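Local coordinates for tudor domain-containing protein 1 (Homo sapiens, PDB 5M9N) that probably helps silence transposable elements in the male germline through the piRNA pathway, recognising arginine-methylated Piwi proteins with its Tudor domains, at residues Asp49-Gln54 and Met143-Cys148; Leu29-Gly34 and Val179-Lys184. All blocks are in the same frame, centred on the assembly; numbering follows the deposited sequence.

Interaction 1 of 2, residues Asp49-Gln54 and Met143-Cys148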
loop_
_atom_site.group_PDB
_atom_site.type_symbol
_atom_site.label_atom_id
_atom_site.label_comp_id
_atom_site.label_asym_id
_atom_site.label_seq_id
_atom_site.Cartn_x
_atom_site.Cartn_y
_atom_site.Cartn_z
ATOM N N ASP A 49 4.408 -4.092 -9.817
ATOM C CA ASP A 49 4.214 -2.982 -8.904
ATOM C C ASP A 49 2.797 -2.982 -8.331
ATOM O O ASP A 49 1.884 -2.499 -8.948
ATOM C CB ASP A 49 4.565 -1.650 -9.647
ATOM C CG ASP A 49 4.525 -0.458 -8.772
ATOM O OD1 ASP A 49 4.359 -0.520 -7.538
ATOM O OD2 ASP A 49 4.624 0.641 -9.335
ATOM N N PHE A 50 2.617 -3.635 -7.183
ATOM C CA PHE A 50 1.308 -3.791 -6.576
ATOM C C PHE A 50 1.455 -3.948 -5.078
ATOM O O PHE A 50 2.568 -4.065 -4.600
ATOM C CB PHE A 50 0.488 -4.891 -7.248
ATOM C CG PHE A 50 0.961 -6.299 -6.965
ATOM C CD1 PHE A 50 1.922 -6.899 -7.759
ATOM C CD2 PHE A 50 0.408 -7.035 -5.932
ATOM C CE1 PHE A 50 2.381 -8.193 -7.529
ATOM C CE2 PHE A 50 0.851 -8.312 -5.686
ATOM C CZ PHE A 50 1.811 -8.910 -6.488
ATOM N N PHE A 51 0.316 -3.937 -4.356
ATOM C CA PHE A 51 0.293 -3.890 -2.897
ATOM C C PHE A 51 -0.716 -4.852 -2.346
ATOM O O PHE A 51 -1.822 -4.882 -2.842
ATOM C CB PHE A 51 -0.121 -2.529 -2.405
ATOM C CG PHE A 51 0.902 -1.483 -2.687
ATOM C CD1 PHE A 51 0.874 -0.801 -3.852
ATOM C CD2 PHE A 51 1.882 -1.260 -1.799
ATOM C CE1 PHE A 51 1.838 0.185 -4.118
ATOM C CE2 PHE A 51 2.841 -0.271 -2.017
ATOM C CZ PHE A 51 2.803 0.456 -3.165
ATOM N N CYS A 52 -0.332 -5.543 -1.295
ATOM C CA CYS A 52 -1.231 -6.513 -0.644
ATOM C C CYS A 52 -1.363 -6.023 0.782
ATOM O O CYS A 52 -0.492 -5.318 1.302
ATOM C CB CYS A 52 -0.572 -7.915 -0.658
ATOM S SG CYS A 52 -0.501 -8.589 -2.320
ATOM N N GLN A 53 -2.480 -6.374 1.403
ATOM C CA GLN A 53 -2.622 -6.287 2.825
ATOM C C GLN A 53 -2.977 -7.683 3.377
ATOM O O GLN A 53 -3.630 -8.464 2.704
ATOM C CB GLN A 53 -3.776 -5.352 3.190
ATOM C CG GLN A 53 -3.719 -3.933 2.673
ATOM C CD GLN A 53 -5.043 -3.216 2.818
ATOM O OE1 GLN A 53 -6.088 -3.751 2.441
ATOM N NE2 GLN A 53 -5.024 -2.020 3.400
ATOM N N GLN A 54 -2.573 -7.907 4.614
ATOM C CA GLN A 54 -2.867 -9.075 5.348
ATOM C C GLN A 54 -4.318 -8.983 5.749
ATOM O O GLN A 54 -4.762 -7.964 6.280
ATOM C CB GLN A 54 -1.974 -9.162 6.566
ATOM C CG GLN A 54 -0.510 -9.279 6.207
ATOM C CD GLN A 54 0.390 -9.210 7.417
ATOM O OE1 GLN A 54 -0.010 -8.736 8.476
ATOM N NE2 GLN A 54 1.613 -9.690 7.272
ATOM N N MET A 143 3.353 -0.276 8.796
ATOM C CA MET A 143 2.728 0.080 7.556
ATOM C C MET A 143 2.090 -1.129 6.851
ATOM O O MET A 143 2.709 -2.200 6.679
ATOM C CB MET A 143 3.733 0.766 6.622
ATOM C CG MET A 143 4.273 2.072 7.150
ATOM S SD MET A 143 5.439 2.845 6.018
ATOM C CE MET A 143 6.764 1.656 6.116
ATOM N N GLN A 144 0.828 -1.009 6.503
ATOM C CA GLN A 144 0.100 -2.186 6.092
ATOM C C GLN A 144 0.078 -2.530 4.600
ATOM O O GLN A 144 -0.416 -3.614 4.278
ATOM C CB GLN A 144 -1.300 -2.110 6.643
ATOM C CG GLN A 144 -1.313 -2.075 8.179
ATOM C CD GLN A 144 -0.947 -3.400 8.814
ATOM O OE1 GLN A 144 -1.582 -4.439 8.506
ATOM N NE2 GLN A 144 -0.003 -3.388 9.725
ATOM N N ALA A 145 0.486 -1.636 3.702
ATOM C CA ALA A 145 0.464 -1.914 2.269
ATOM C C ALA A 145 1.786 -2.580 1.963
ATOM O O ALA A 145 2.839 -1.991 2.205
ATOM C CB ALA A 145 0.330 -0.662 1.444
ATOM N N ILE A 146 1.747 -3.842 1.567
ATOM C CA ILE A 146 2.978 -4.590 1.340
ATOM C C ILE A 146 3.295 -4.495 -0.151
ATOM O O ILE A 146 2.495 -4.919 -0.964
ATOM C CB ILE A 146 2.824 -6.041 1.762
ATOM C CG1 ILE A 146 2.587 -6.151 3.273
ATOM C CG2 ILE A 146 4.076 -6.827 1.443
ATOM C CD1 ILE A 146 1.663 -7.287 3.598
ATOM N N LYS A 147 4.469 -3.930 -0.490
ATOM C CA LYS A 147 4.861 -3.750 -1.870
ATOM C C LYS A 147 5.410 -5.050 -2.454
ATOM O O LYS A 147 6.314 -5.654 -1.893
ATOM C CB LYS A 147 5.920 -2.647 -1.993
ATOM C CG LYS A 147 6.387 -2.430 -3.417
ATOM C CD LYS A 147 5.225 -2.196 -4.359
ATOM C CE LYS A 147 5.734 -2.280 -5.782
ATOM N NZ LYS A 147 6.604 -3.436 -6.197
ATOM N N CYS A 148 4.856 -5.444 -3.596
ATOM C CA CYS A 148 5.057 -6.723 -4.190
ATOM C C CYS A 148 5.409 -6.630 -5.659
ATOM O O CYS A 148 4.977 -5.718 -6.372
ATOM C CB CYS A 148 3.765 -7.546 -4.081
ATOM S SG CYS A 148 3.335 -7.930 -2.369
HETATM O O HOH W 1 -1.173 -5.737 5.941
HETATM O O HOH W 2 -2.306 -6.933 9.755
#
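Phe50 and Cys148 face each other as a hydrogen-bonded antiparallel pair, and Cys148 CB lies over one face of the Phe50 ring, 3.6 Å from its centroid and 21° off the normal, in a CH-pi contact. The Phe50 ring gets there because CG stands between the backbone N and the carbonyl carbon (chi1 72°). Cys148 SG approaches the same ring obliquely and also meets Cys52: the two SG atoms of Cys52 and Cys148 are 3.9 Å apart, packed but not disulfide-linked. Ile146 shares this side of the sheet. Its side chain crosses that of Gln54 at about a right angle, with Ile146 CD1 3.9 Å from Gln54 CG.

The other side carries Phe51 and Lys147, a non-hydrogen-bonded pair. Lys147 CD lies over one face of the Phe51 ring, 4.0 Å from its centroid. Ala145 CB meets Phe51 CD2 obliquely at 3.6 Å. In the conformer described, one of two, Lys147 NZ donates to Cys148 O at 2.8 Å, from above the carbonyl plane. That oxygen also accepts from Phe50 N. In this conformer the Lys147 NZ salt bridge to Asp49 OD1 is long, 3.9 Å.

Four backbone bonds join the strands. The straightest runs from Ile146 N to Cys52 O, 2.7 Å and 169° at the hydrogen. Before Ile146 the chain draws away from Gln54, and one water bridges the gap, accepting from Gln54 N and donating to Gln144 O and OE1. Val191 and Leu193 of strand 189-195 pack on Phe50, while Gln53 NE2 reaches Asp119 O.

This pairing joins strands that precede and follow the Tudor core, consistent with the nuclease-like part of an extended Tudor domain. Its chemistry implies a seam held by backbone bonds and apolar packing, with the long Asp49-Lys147 charge pair probably adding little.

Interaction 2 of 2, residues Leu29-Gly34 and Val179-Lys184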
loop_
_atom_site.group_PDB
_atom_site.type_symbol
_atom_site.label_atom_id
_atom_site.label_comp_id
_atom_site.label_asym_id
_atom_site.label_seq_id
_atom_site.Cartn_x
_atom_site.Cartn_y
_atom_site.Cartn_z
ATOM N N LEU A 29 6.310 -4.462 8.143
ATOM C CA LEU A 29 5.965 -5.849 8.350
ATOM C C LEU A 29 7.189 -6.714 8.025
ATOM O O LEU A 29 7.852 -6.527 7.011
ATOM C CB LEU A 29 4.764 -6.252 7.498
ATOM C CG LEU A 29 3.454 -5.615 7.942
ATOM C CD1 LEU A 29 2.448 -5.597 6.809
ATOM C CD2 LEU A 29 2.855 -6.339 9.146
ATOM N N THR A 30 7.520 -7.590 8.966
ATOM C CA THR A 30 8.510 -8.630 8.781
ATOM C C THR A 30 7.782 -9.627 7.906
ATOM O O THR A 30 6.705 -10.147 8.291
ATOM C CB THR A 30 8.918 -9.303 10.121
ATOM O OG1 THR A 30 9.608 -8.362 10.954
ATOM C CG2 THR A 30 9.824 -10.545 9.898
ATOM N N LEU A 31 8.335 -9.822 6.715
ATOM C CA LEU A 31 7.897 -10.829 5.784
ATOM C C LEU A 31 9.138 -11.630 5.466
ATOM O O LEU A 31 10.039 -11.145 4.786
ATOM C CB LEU A 31 7.315 -10.193 4.537
ATOM C CG LEU A 31 5.801 -10.340 4.453
ATOM C CD1 LEU A 31 5.097 -9.746 5.653
ATOM C CD2 LEU A 31 5.322 -9.726 3.149
ATOM N N ASN A 32 9.235 -12.800 6.061
ATOM C CA ASN A 32 10.351 -13.706 5.785
ATOM C C ASN A 32 10.074 -14.493 4.506
ATOM O O ASN A 32 8.897 -14.761 4.167
ATOM C CB ASN A 32 10.574 -14.648 6.966
ATOM C CG ASN A 32 10.952 -13.903 8.242
ATOM O OD1 ASN A 32 10.381 -14.148 9.299
ATOM N ND2 ASN A 32 11.888 -12.970 8.141
ATOM N N VAL A 33 11.154 -14.866 3.808
ATOM C CA VAL A 33 11.028 -15.727 2.643
ATOM C C VAL A 33 10.321 -17.020 3.138
ATOM O O VAL A 33 10.583 -17.503 4.231
ATOM C CB VAL A 33 12.399 -16.087 1.970
ATOM C CG1 VAL A 33 12.167 -17.041 0.803
ATOM C CG2 VAL A 33 13.151 -14.842 1.484
ATOM N N GLY A 34 9.410 -17.545 2.347
ATOM C CA GLY A 34 8.631 -18.707 2.774
ATOM C C GLY A 34 7.388 -18.381 3.586
ATOM O O GLY A 34 6.538 -19.235 3.715
ATOM N N VAL A 179 -0.753 -15.166 -0.392
ATOM C CA VAL A 179 0.485 -14.490 -0.831
ATOM C C VAL A 179 1.624 -15.268 -0.260
ATOM O O VAL A 179 1.675 -15.461 0.945
ATOM C CB VAL A 179 0.550 -13.058 -0.255
ATOM C CG1 VAL A 179 1.833 -12.345 -0.697
ATOM C CG2 VAL A 179 -0.661 -12.283 -0.695
ATOM N N LYS A 180 2.523 -15.739 -1.113
ATOM C CA LYS A 180 3.683 -16.472 -0.682
ATOM C C LYS A 180 4.938 -15.692 -1.050
ATOM O O LYS A 180 5.125 -15.401 -2.222
ATOM C CB LYS A 180 3.661 -17.835 -1.382
ATOM C CG LYS A 180 4.824 -18.746 -1.055
ATOM C CD LYS A 180 4.530 -20.099 -1.652
ATOM C CE LYS A 180 5.744 -20.961 -1.865
ATOM N NZ LYS A 180 5.564 -21.811 -3.074
ATOM N N VAL A 181 5.785 -15.408 -0.064
ATOM C CA VAL A 181 7.034 -14.657 -0.282
ATOM C C VAL A 181 8.087 -15.615 -0.867
ATOM O O VAL A 181 8.474 -16.588 -0.220
ATOM C CB VAL A 181 7.559 -14.024 1.020
ATOM C CG1 VAL A 181 8.768 -13.124 0.744
ATOM C CG2 VAL A 181 6.462 -13.241 1.752
ATOM N N VAL A 182 8.483 -15.365 -2.114
ATOM C CA VAL A 182 9.534 -16.130 -2.781
ATOM C C VAL A 182 10.932 -15.542 -2.454
ATOM O O VAL A 182 11.899 -16.301 -2.293
ATOM C CB VAL A 182 9.344 -16.096 -4.297
ATOM C CG1 VAL A 182 10.453 -16.866 -4.992
ATOM C CG2 VAL A 182 7.986 -16.609 -4.714
ATOM N N ASP A 183 11.055 -14.209 -2.433
ATOM C CA ASP A 183 12.335 -13.519 -2.145
ATOM C C ASP A 183 12.110 -12.106 -1.616
ATOM O O ASP A 183 11.020 -11.573 -1.761
ATOM C CB ASP A 183 13.172 -13.392 -3.425
ATOM C CG ASP A 183 14.667 -13.011 -3.170
ATOM O OD1 ASP A 183 15.215 -13.217 -2.037
ATOM O OD2 ASP A 183 15.298 -12.528 -4.160
ATOM N N LYS A 184 13.141 -11.527 -1.013
ATOM C CA LYS A 184 13.127 -10.124 -0.613
ATOM C C LYS A 184 13.997 -9.254 -1.541
ATOM O O LYS A 184 15.159 -9.550 -1.730
ATOM C CB LYS A 184 13.663 -9.992 0.796
ATOM C CG LYS A 184 12.950 -10.831 1.826
ATOM C CD LYS A 184 11.469 -10.581 1.829
ATOM C CE LYS A 184 11.149 -9.092 1.932
ATOM N NZ LYS A 184 9.795 -8.936 2.436
#
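The loop leading into strand 36-44 packs against strand 177-184 at a classic beta bulge, where Val182 and Asp183 both face Leu190 of the adjoining strand. Gly34 N donates to Val181 O at 2.9 Å, with 164° at the hydrogen. Gly34 has a positive phi (86°), which turns the chain into strand 36-44.

Val181 points its side chain at the loop. Its CB is 3.5 Å from Asn32 O, and its CG2 branch meets Leu31 CD2 at 4.0 Å, the two side chains crossing at about a right angle. Val33 straddles the bulge with both methyls: CG1 comes to 3.2 Å from Val182 O, while CG2 rests near Asp183 CA and Lys184 CG. Lys184 is bent at chi2 and chi3, which brings its amine back to the loop. Lys184 NZ then donates to Leu31 O at 3.2 Å. The same amine is hydrogen-bonded to Ser189 OG, its stronger partner.

Leu31 continues inward to touch Phe37 of strand 36-44, Gln54 of strand 49-54 and Ile146 of strand 146-150. The loop thus lies across one end of the curled sheet, next to the turn between strands 177-184 and 189-195.

How the interactions relate
From the N terminus the chain first passes 29-34, then enters strand 36-44 and turns back along 49-54. Helix 58-73 and the five-stranded Tudor sheet follow before the chain returns at 143-148, where interaction 1 closes a loop of 88 intervening residues. It next runs through helix 162-172 to 179-184, where interaction 2 closes a wider loop that encloses the first. Both contacts tie to the same six-stranded sheet, interaction 1 between two of its strands and interaction 2 between the loop before strand 36-44 and strand 177-184. They touch directly: Ile146 CG2 is 3.6 Å from Leu31 CD2, and Leu29 CD1 packs against Met143 O and Ile146 CG1.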